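Local atomic coordinates of 4-carboxymuconolactone decarboxylase (Sinorhizobium meliloti, PDB entry 4G9Q), a protein that probably acts as a carboxymuconolactone decarboxylase-family enzyme, a family often assigned peroxiredoxin activity, and assembles as an all-alpha trimer. Residues 81-86 with 242-247; 111-116 with 204-209; 163-168 with 182-187; 215-220 with 257-262. All coordinates share one frame; numbering follows the deposited sequence.

Interaction 1 of 4, residues 81-86 with 242-247; sequences IAALIA and THLAFY
Leu244 turns CG away from its own carbonyl carbon (chi1 -70°); chi2 (174°) extends CD1, and the other branch, CD2, meets the methyl of Ala83. The CD2 of Leu244 lies 3.6 Å from the CB of Ala83, the closest approach between the two segments. The CB of Ala83 points toward 242-247, whereas Leu244 leaves its helix at an angle and reaches across with its tip. Tyr247, one turn on, adds its CB, 4.5 Å from the CB of Ala83. Its OH is hydrogen-bonded to Tyr96 and to Trp66.

The contact joins helix 73-86 to helix 234-248, one from each of the two carboxymuconolactone decarboxylase family regions, so it is part of the core that binds the two halves of the chain. It is small and wholly apolar, burying 123 Å². The CA atoms of Ala83 and Tyr247 come within 6.9 Å, a short spacing consistent with the small alanine on one side. Helix 200-213 packs against the same place, with Ser213 touching both Ala83 and Leu244. On the far side of helix 234-248, Phe246 meets Tyr183 of the second subunit edge-to-face.

Interaction 2 of 4, residues 111-116 with 204-209; sequences SETITH and SLVTIA
His116 and Thr207 make the one hydrogen bond between these segments. NE2 of His116 donates to OG1 of Thr207 over 2.7 Å. The bond is bent, with an N-H...O angle of 139°, and the hydroxyl oxygen sits at the ring edge, tilted somewhat from the ring plane. His116 holds CG anti to its backbone N (chi1 -170°), which sends the imidazole across to the other helix, and the two side chains meet at about a right angle. OG1 of Thr207 is also bonded to the carbonyl oxygen of Arg203, one turn earlier in its own helix. The hydroxyl thus links the imidazole to the backbone. Tyr120 stacks on the His116 ring and Trp193 meets it edge-to-face, which probably limits its rotation.

The apolar part centres on Val206, whose two methyls go to different partners. CG1 lies 3.8 Å from OG1 and 3.9 Å from CG2 of Thr113. CG2 lies 4.1 Å from CD2 of His116. Thr113 OG1 packs on Val206 and is hydrogen-bonded to the carbonyl oxygen of Glu109 in its own helix.

Glu112 of 111-116 makes salt bridges through OE2 to Arg195 and Arg203. The Arg203 bridge is a second tie between the two helices.

All four touching residues are buried. The short helical segments run at 49° to each other, with a closest approach of their axes of 10.5 Å. This is helix packing in the centre of an all-alpha chain, between helix 107-120 and helix 200-213 of its two carboxymuconolactone decarboxylase family regions.

Interaction 3 of 4, residues 163-168 with 182-187; sequences AQRATT and QYTTDY
OG1 of Thr185 receives a hydrogen bond from NH2 of Arg165 at 3.0 Å. The N-H...O angle is 140°, and the oxygen lies at the guanidinium edge, close to its plane. A weak bond joins the same hydroxyl to the carbonyl oxygen of Val181. Arg165 starts toward the other helix with CG opposite the backbone N (chi1 -171°), then bends at chi2 and chi3, which brings its end round to Thr185. NH1 passes 3.7 Å from the methyl CG2 of Thr184, a contact without a hydrogen bond. NE is turned to Glu162 in a salt bridge, so the guanidinium is held by a charge in its own helix as well as by the hydroxyl across the gap.

CB of Ala166 lies 4.4 Å from OG1 of Thr185. The CA atoms of these two residues are 6.8 Å apart.

Helices 159-173 and 178-192 follow each other in the chain and form a helical hairpin. Their segments run nearly antiparallel, at 164°. Phe189, further along helix 178-192, packs on both Arg165 and Thr184. Thr184 OG1 bonds to Leu180 O one turn back. Helix 178-192 also meets the third subunit, where Tyr183 bonds to Asp64 and Thr184 to Trp250 of that neighbouring chain.

Interaction 4 of 4, residues 215-220 with 257-262; sequences GQVEQI and LPVAKA
The backbones come closest at Ile220 and Val259, whose CA atoms are 7.0 Å apart. Here the connection after helix 200-213 and the first residue of helix 220-229 pack against helix 250-267. The connection begins with a Schellman motif that ends helix 200-213. Gly215, with positive phi (72°), is its C-prime residue, and the N atoms of Gly215 and Gln216 bond back to the carbonyl oxygens of Ile212 and Leu211. Gln216 is then the centre of an inverse gamma turn, closed by a weak bond from Val217 N to Gly215 O. These turns lead the chain to Val217 and Ile220, both of which point CB toward 257-262.

Val259 takes up both neighbours and supplies the largest buried area of the contact. Its chi1 of -172° turns CG1 to Ile220 and CG2 to Val217. Ile220 and Val259 meet at about a right angle. The contact is apolar, and Val217 and Val259 remain partly exposed.

Other chains lie close by. Lys261 NZ bonds to the carbonyl oxygen of Gln172 of the second subunit, and Gln219 NE2 to Ser255 OG of the third. Within the chain, Leu211 and Ile212 pack on Ile220, while Thr221 touches Val259.

At Ile220 the branch methyl and the carbon bearing it do the touching: CG2 is 3.8 Å and CB 3.9 Å from CG1 of Val259. On the Val217 side, CB is 4.1 Å from CG2 of Val259.

Overall arrangement
Interactions 1 and 2 form one continuous core. Their centres are 12 Å apart, and CB of Ala82 lies 3.8 Å from CB of Ala209. Each pairs a helix of the first family region with one of the second. Interactions 3 and 4 lie further out, with centres about 29 Å and 15 Å from interaction 1. Interaction 4 does not touch interaction 2, but their nearest atoms are about 5 Å apart, and helix 200-213 runs from one toward the other. Helices 234-248 and 250-267, consecutive in the chain, relate interactions 1 and 4. The surroundings of all four reach neighbouring subunits: 1 the second, 2 and 3 the third, 4 both.

Interaction 1 of 4, residues 81-86 with 242-247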
# COMPACT_ATOMS: atom_id res chain seq x y z
N ILE A 81 -7.52 -4.51 14.14
CA ILE A 81 -6.47 -3.55 14.50
C ILE A 81 -5.21 -3.79 13.66
O ILE A 81 -4.64 -2.84 13.10
CB ILE A 81 -6.16 -3.57 16.01
CG1 ILE A 81 -7.30 -2.90 16.79
CG2 ILE A 81 -4.83 -2.87 16.31
CD1 ILE A 81 -7.18 -3.07 18.29
N ALA A 82 -4.81 -5.05 13.54
CA ALA A 82 -3.63 -5.40 12.75
C ALA A 82 -3.79 -4.96 11.29
O ALA A 82 -2.87 -4.37 10.70
CB ALA A 82 -3.33 -6.89 12.85
N ALA A 83 -4.97 -5.20 10.71
CA ALA A 83 -5.25 -4.80 9.33
C ALA A 83 -5.16 -3.28 9.14
O ALA A 83 -4.53 -2.80 8.18
CB ALA A 83 -6.62 -5.31 8.90
N LEU A 84 -5.79 -2.53 10.04
CA LEU A 84 -5.80 -1.06 9.97
C LEU A 84 -4.40 -0.49 10.10
O LEU A 84 -4.04 0.45 9.38
CB LEU A 84 -6.72 -0.47 11.04
CG LEU A 84 -8.21 -0.81 10.91
CD1 LEU A 84 -8.96 -0.34 12.14
CD2 LEU A 84 -8.83 -0.23 9.66
N ILE A 85 -3.61 -1.05 11.02
CA ILE A 85 -2.21 -0.62 11.17
C ILE A 85 -1.42 -0.90 9.89
O ILE A 85 -0.79 0.01 9.35
CB ILE A 85 -1.52 -1.28 12.39
CG1 ILE A 85 -2.20 -0.83 13.69
CG2 ILE A 85 -0.00 -0.93 12.43
CD1 ILE A 85 -1.77 -1.61 14.92
N ALA A 86 -1.48 -2.14 9.41
CA ALA A 86 -0.71 -2.56 8.24
C ALA A 86 -1.05 -1.76 6.98
O ALA A 86 -0.18 -1.46 6.16
CB ALA A 86 -0.91 -4.05 7.98
N THR A 242 -11.51 -14.63 5.97
CA THR A 242 -12.85 -14.16 5.61
C THR A 242 -13.12 -12.74 6.12
O THR A 242 -13.62 -11.88 5.39
CB THR A 242 -13.92 -15.15 6.11
OG1 THR A 242 -13.63 -16.45 5.57
CG2 THR A 242 -15.33 -14.73 5.67
N HIS A 243 -12.75 -12.49 7.38
CA HIS A 243 -12.88 -11.17 7.99
C HIS A 243 -12.09 -10.12 7.19
O HIS A 243 -12.58 -9.02 6.93
CB HIS A 243 -12.40 -11.24 9.44
CG HIS A 243 -12.74 -10.04 10.26
ND1 HIS A 243 -13.96 -9.89 10.89
CD2 HIS A 243 -12.02 -8.93 10.56
CE1 HIS A 243 -13.97 -8.74 11.55
NE2 HIS A 243 -12.80 -8.14 11.36
N LEU A 244 -10.89 -10.51 6.77
CA LEU A 244 -9.99 -9.61 6.06
C LEU A 244 -10.41 -9.32 4.62
O LEU A 244 -9.94 -8.34 4.04
CB LEU A 244 -8.56 -10.14 6.11
CG LEU A 244 -7.92 -10.06 7.50
CD1 LEU A 244 -6.55 -10.75 7.48
CD2 LEU A 244 -7.79 -8.62 7.97
N ALA A 245 -11.27 -10.15 4.04
CA ALA A 245 -11.84 -9.83 2.72
C ALA A 245 -12.54 -8.47 2.77
O ALA A 245 -12.48 -7.69 1.82
CB ALA A 245 -12.81 -10.91 2.27
N PHE A 246 -13.19 -8.20 3.89
CA PHE A 246 -13.93 -6.95 4.07
C PHE A 246 -13.02 -5.79 4.41
O PHE A 246 -13.16 -4.71 3.83
CB PHE A 246 -15.05 -7.13 5.10
CG PHE A 246 -16.07 -8.15 4.70
CD1 PHE A 246 -17.25 -7.76 4.07
CD2 PHE A 246 -15.82 -9.51 4.89
CE1 PHE A 246 -18.19 -8.71 3.67
CE2 PHE A 246 -16.75 -10.46 4.48
CZ PHE A 246 -17.94 -10.06 3.87
N TYR A 247 -12.08 -6.01 5.32
CA TYR A 247 -11.19 -4.94 5.78
C TYR A 247 -10.00 -4.66 4.87
O TYR A 247 -9.50 -3.54 4.85
CB TYR A 247 -10.74 -5.18 7.22
CG TYR A 247 -11.86 -4.86 8.19
CD1 TYR A 247 -12.10 -3.55 8.60
CD2 TYR A 247 -12.70 -5.87 8.67
CE1 TYR A 247 -13.14 -3.25 9.47
CE2 TYR A 247 -13.75 -5.58 9.54
CZ TYR A 247 -13.96 -4.27 9.94
OH TYR A 247 -14.99 -3.98 10.81

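Interaction 2 of 4, residues 111-116 with 204-209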
# COMPACT_ATOMS: atom_id res chain seq x y z
N SER A 111 -1.06 -2.36 22.92
CA SER A 111 0.29 -1.82 23.04
C SER A 111 1.31 -2.71 22.34
O SER A 111 2.14 -2.22 21.54
CB SER A 111 0.64 -1.66 24.53
OG SER A 111 1.92 -1.07 24.68
N GLU A 112 1.24 -4.01 22.61
CA GLU A 112 2.20 -4.95 22.04
C GLU A 112 1.99 -5.17 20.54
O GLU A 112 2.95 -5.39 19.81
CB GLU A 112 2.17 -6.28 22.80
CG GLU A 112 3.30 -7.25 22.43
CD GLU A 112 4.69 -6.74 22.79
OE1 GLU A 112 4.81 -5.70 23.48
OE2 GLU A 112 5.68 -7.39 22.38
N THR A 113 0.74 -5.09 20.09
CA THR A 113 0.45 -5.23 18.65
C THR A 113 1.14 -4.12 17.86
O THR A 113 1.73 -4.38 16.80
CB THR A 113 -1.07 -5.24 18.39
OG1 THR A 113 -1.64 -6.39 19.03
CG2 THR A 113 -1.37 -5.30 16.89
N ILE A 114 1.07 -2.91 18.38
CA ILE A 114 1.73 -1.75 17.78
C ILE A 114 3.25 -1.98 17.68
O ILE A 114 3.84 -1.80 16.62
CB ILE A 114 1.36 -0.45 18.53
CG1 ILE A 114 -0.14 -0.18 18.33
CG2 ILE A 114 2.20 0.73 18.03
CD1 ILE A 114 -0.76 0.80 19.31
N THR A 115 3.86 -2.42 18.78
CA THR A 115 5.30 -2.68 18.79
C THR A 115 5.69 -3.79 17.82
O THR A 115 6.68 -3.68 17.09
CB THR A 115 5.79 -2.99 20.20
OG1 THR A 115 5.54 -1.84 21.03
CG2 THR A 115 7.28 -3.30 20.22
N HIS A 116 4.90 -4.86 17.82
CA HIS A 116 5.14 -5.98 16.93
C HIS A 116 5.08 -5.54 15.47
O HIS A 116 5.93 -5.93 14.66
CB HIS A 116 4.12 -7.10 17.18
CG HIS A 116 4.45 -8.37 16.46
ND1 HIS A 116 5.46 -9.21 16.87
CD2 HIS A 116 3.92 -8.93 15.34
CE1 HIS A 116 5.54 -10.23 16.03
NE2 HIS A 116 4.62 -10.08 15.10
N SER A 204 1.12 -14.49 16.56
CA SER A 204 1.00 -15.10 15.23
C SER A 204 -0.27 -14.62 14.53
O SER A 204 -0.25 -14.36 13.32
CB SER A 204 1.02 -16.62 15.34
OG SER A 204 2.33 -17.08 15.65
N LEU A 205 -1.36 -14.50 15.28
CA LEU A 205 -2.63 -13.99 14.75
C LEU A 205 -2.46 -12.59 14.14
O LEU A 205 -2.87 -12.35 13.01
CB LEU A 205 -3.72 -13.99 15.83
CG LEU A 205 -5.10 -13.45 15.44
CD1 LEU A 205 -5.69 -14.27 14.30
CD2 LEU A 205 -6.04 -13.43 16.63
N VAL A 206 -1.86 -11.68 14.90
CA VAL A 206 -1.66 -10.32 14.39
C VAL A 206 -0.71 -10.29 13.19
O VAL A 206 -0.90 -9.51 12.26
CB VAL A 206 -1.24 -9.29 15.49
CG1 VAL A 206 -2.37 -9.08 16.51
CG2 VAL A 206 0.03 -9.70 16.20
N THR A 207 0.30 -11.17 13.21
CA THR A 207 1.25 -11.27 12.10
C THR A 207 0.56 -11.74 10.82
O THR A 207 0.69 -11.10 9.78
CB THR A 207 2.45 -12.18 12.43
OG1 THR A 207 3.05 -11.74 13.65
CG2 THR A 207 3.50 -12.14 11.31
N ILE A 208 -0.20 -12.84 10.89
CA ILE A 208 -0.88 -13.31 9.68
C ILE A 208 -1.88 -12.27 9.16
O ILE A 208 -2.00 -12.07 7.95
CB ILE A 208 -1.49 -14.75 9.80
CG1 ILE A 208 -2.61 -14.83 10.85
CG2 ILE A 208 -0.38 -15.80 10.05
CD1 ILE A 208 -3.43 -16.12 10.78
N ALA A 209 -2.55 -11.57 10.08
CA ALA A 209 -3.51 -10.53 9.69
C ALA A 209 -2.81 -9.39 8.94
O ALA A 209 -3.28 -8.95 7.88
CB ALA A 209 -4.27 -10.00 10.91

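Interaction 3 of 4, residues 163-168 with 182-187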
# COMPACT_ATOMS: atom_id res chain seq x y z
N ALA A 163 17.67 -23.02 16.32
CA ALA A 163 18.95 -23.40 15.72
C ALA A 163 18.76 -23.76 14.25
O ALA A 163 19.59 -23.41 13.40
CB ALA A 163 19.58 -24.56 16.49
N GLN A 164 17.66 -24.44 13.96
CA GLN A 164 17.29 -24.84 12.60
C GLN A 164 16.93 -23.64 11.74
O GLN A 164 17.38 -23.53 10.59
CB GLN A 164 16.12 -25.83 12.62
CG GLN A 164 16.54 -27.29 12.62
CD GLN A 164 16.73 -27.84 11.21
OE1 GLN A 164 17.85 -28.19 10.82
NE2 GLN A 164 15.65 -27.92 10.45
N ARG A 165 16.11 -22.74 12.30
CA ARG A 165 15.70 -21.52 11.61
C ARG A 165 16.90 -20.65 11.25
O ARG A 165 17.04 -20.23 10.10
CB ARG A 165 14.70 -20.72 12.46
CG ARG A 165 14.05 -19.55 11.71
CD ARG A 165 13.76 -18.37 12.64
NE ARG A 165 14.97 -17.89 13.32
CZ ARG A 165 15.87 -17.05 12.80
NH1 ARG A 165 15.72 -16.58 11.57
NH2 ARG A 165 16.92 -16.70 13.52
N ALA A 166 17.76 -20.39 12.23
CA ALA A 166 18.95 -19.57 12.04
C ALA A 166 19.90 -20.15 10.99
O ALA A 166 20.43 -19.43 10.15
CB ALA A 166 19.68 -19.36 13.36
N THR A 167 20.10 -21.47 11.05
CA THR A 167 20.96 -22.16 10.09
C THR A 167 20.44 -22.02 8.66
O THR A 167 21.22 -21.70 7.74
CB THR A 167 21.16 -23.65 10.47
OG1 THR A 167 21.87 -23.72 11.71
CG2 THR A 167 21.95 -24.40 9.41
N THR A 168 19.14 -22.23 8.47
CA THR A 168 18.51 -22.12 7.15
C THR A 168 18.72 -20.73 6.54
O THR A 168 19.22 -20.60 5.42
CB THR A 168 16.99 -22.47 7.20
OG1 THR A 168 16.82 -23.83 7.63
CG2 THR A 168 16.34 -22.32 5.82
N GLN A 182 21.48 -11.07 11.02
CA GLN A 182 21.76 -10.94 12.45
C GLN A 182 20.62 -10.28 13.22
O GLN A 182 20.25 -10.74 14.31
CB GLN A 182 23.09 -10.22 12.71
CG GLN A 182 23.60 -10.35 14.15
CD GLN A 182 23.97 -11.78 14.52
OE1 GLN A 182 24.81 -12.41 13.87
NE2 GLN A 182 23.35 -12.30 15.57
N TYR A 183 20.05 -9.21 12.66
CA TYR A 183 18.91 -8.54 13.29
C TYR A 183 17.70 -9.46 13.38
O TYR A 183 16.98 -9.44 14.39
CB TYR A 183 18.53 -7.28 12.52
CG TYR A 183 19.42 -6.07 12.71
CD1 TYR A 183 20.00 -5.77 13.94
CD2 TYR A 183 19.63 -5.19 11.65
CE1 TYR A 183 20.79 -4.63 14.10
CE2 TYR A 183 20.42 -4.06 11.79
CZ TYR A 183 21.00 -3.78 13.01
OH TYR A 183 21.77 -2.65 13.14
N THR A 184 17.46 -10.26 12.34
CA THR A 184 16.35 -11.21 12.35
C THR A 184 16.45 -12.13 13.58
O THR A 184 15.47 -12.32 14.31
CB THR A 184 16.30 -12.04 11.05
OG1 THR A 184 16.23 -11.15 9.93
CG2 THR A 184 15.09 -12.98 11.03
N THR A 185 17.64 -12.66 13.81
CA THR A 185 17.91 -13.49 14.99
C THR A 185 17.77 -12.71 16.30
O THR A 185 16.99 -13.09 17.18
CB THR A 185 19.30 -14.14 14.90
OG1 THR A 185 19.36 -14.95 13.72
CG2 THR A 185 19.58 -15.00 16.14
N ASP A 186 18.54 -11.63 16.42
CA ASP A 186 18.66 -10.90 17.69
C ASP A 186 17.42 -10.09 18.08
O ASP A 186 17.01 -10.12 19.25
CB ASP A 186 19.88 -9.99 17.68
CG ASP A 186 21.20 -10.75 17.64
OD1 ASP A 186 21.22 -11.96 17.97
OD2 ASP A 186 22.22 -10.12 17.29
N TYR A 187 16.85 -9.37 17.12
CA TYR A 187 15.71 -8.49 17.41
C TYR A 187 14.38 -9.22 17.36
O TYR A 187 13.48 -8.92 18.15
CB TYR A 187 15.65 -7.32 16.42
CG TYR A 187 16.71 -6.25 16.57
CD1 TYR A 187 17.67 -6.29 17.59
CD2 TYR A 187 16.74 -5.16 15.69
CE1 TYR A 187 18.62 -5.28 17.71
CE2 TYR A 187 17.69 -4.16 15.80
CZ TYR A 187 18.63 -4.23 16.81
OH TYR A 187 19.57 -3.22 16.92

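Interaction 4 of 4, residues 215-220 with 257-262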
# COMPACT_ATOMS: atom_id res chain seq x y z
N GLY A 215 -1.11 -8.18 1.21
CA GLY A 215 -0.84 -9.14 0.14
C GLY A 215 0.53 -9.79 0.17
O GLY A 215 1.03 -10.26 -0.86
N GLN A 216 1.13 -9.83 1.35
CA GLN A 216 2.47 -10.41 1.51
C GLN A 216 2.39 -11.93 1.66
O GLN A 216 2.71 -12.50 2.71
CB GLN A 216 3.22 -9.75 2.67
CG GLN A 216 3.84 -8.39 2.31
CD GLN A 216 4.22 -7.58 3.54
OE1 GLN A 216 4.07 -8.05 4.66
NE2 GLN A 216 4.70 -6.35 3.33
N VAL A 217 1.96 -12.58 0.58
CA VAL A 217 1.74 -14.02 0.54
C VAL A 217 3.00 -14.86 0.72
O VAL A 217 2.92 -16.00 1.16
CB VAL A 217 0.98 -14.44 -0.75
CG1 VAL A 217 -0.46 -13.93 -0.70
CG2 VAL A 217 1.70 -13.94 -2.00
N GLU A 218 4.17 -14.29 0.40
CA GLU A 218 5.45 -15.01 0.49
C GLU A 218 5.76 -15.47 1.93
O GLU A 218 6.42 -16.49 2.13
CB GLU A 218 6.60 -14.16 -0.06
CG GLU A 218 7.92 -14.92 -0.34
CD GLU A 218 8.95 -14.08 -1.11
OE1 GLU A 218 8.57 -13.33 -2.03
OE2 GLU A 218 10.16 -14.18 -0.79
N GLN A 219 5.27 -14.71 2.91
CA GLN A 219 5.62 -14.94 4.31
C GLN A 219 4.51 -15.64 5.09
O GLN A 219 4.70 -15.99 6.26
CB GLN A 219 6.02 -13.62 4.99
CG GLN A 219 7.45 -13.15 4.70
CD GLN A 219 7.57 -12.40 3.38
OE1 GLN A 219 6.60 -11.84 2.87
NE2 GLN A 219 8.79 -12.38 2.83
N ILE A 220 3.37 -15.86 4.44
CA ILE A 220 2.22 -16.49 5.11
C ILE A 220 2.46 -17.96 5.46
O ILE A 220 2.03 -18.41 6.51
CB ILE A 220 0.91 -16.31 4.29
CG1 ILE A 220 0.54 -14.83 4.21
CG2 ILE A 220 -0.24 -17.10 4.91
CD1 ILE A 220 -0.67 -14.53 3.33
N LEU A 257 -5.81 -17.70 0.00
CA LEU A 257 -6.46 -19.02 -0.05
C LEU A 257 -5.58 -20.18 -0.53
O LEU A 257 -5.57 -21.23 0.12
CB LEU A 257 -7.75 -18.97 -0.87
CG LEU A 257 -8.93 -18.16 -0.32
CD1 LEU A 257 -10.08 -18.19 -1.32
CD2 LEU A 257 -9.38 -18.72 1.03
N PRO A 258 -4.86 -20.02 -1.66
CA PRO A 258 -4.02 -21.15 -2.07
C PRO A 258 -2.88 -21.43 -1.09
O PRO A 258 -2.48 -22.58 -0.93
CB PRO A 258 -3.47 -20.72 -3.44
CG PRO A 258 -3.72 -19.29 -3.56
CD PRO A 258 -4.86 -18.94 -2.67
N VAL A 259 -2.38 -20.38 -0.43
CA VAL A 259 -1.33 -20.53 0.58
C VAL A 259 -1.88 -21.31 1.77
O VAL A 259 -1.26 -22.28 2.22
CB VAL A 259 -0.76 -19.16 1.04
CG1 VAL A 259 0.45 -19.37 1.94
CG2 VAL A 259 -0.39 -18.30 -0.16
N ALA A 260 -3.03 -20.89 2.28
CA ALA A 260 -3.71 -21.58 3.38
C ALA A 260 -4.04 -23.03 3.03
O ALA A 260 -3.80 -23.94 3.84
CB ALA A 260 -4.96 -20.83 3.78
N LYS A 261 -4.56 -23.26 1.82
CA LYS A 261 -4.88 -24.61 1.35
C LYS A 261 -3.65 -25.51 1.39
O LYS A 261 -3.72 -26.65 1.87
CB LYS A 261 -5.45 -24.57 -0.07
CG LYS A 261 -5.88 -25.94 -0.60
CD LYS A 261 -6.54 -25.84 -1.96
CE LYS A 261 -7.07 -27.20 -2.40
NZ LYS A 261 -7.66 -27.13 -3.76
N ALA A 262 -2.53 -25.00 0.88
CA ALA A 262 -1.28 -25.76 0.82
C ALA A 262 -0.79 -26.10 2.23
O ALA A 262 -0.33 -27.23 2.47
CB ALA A 262 -0.23 -24.98 0.05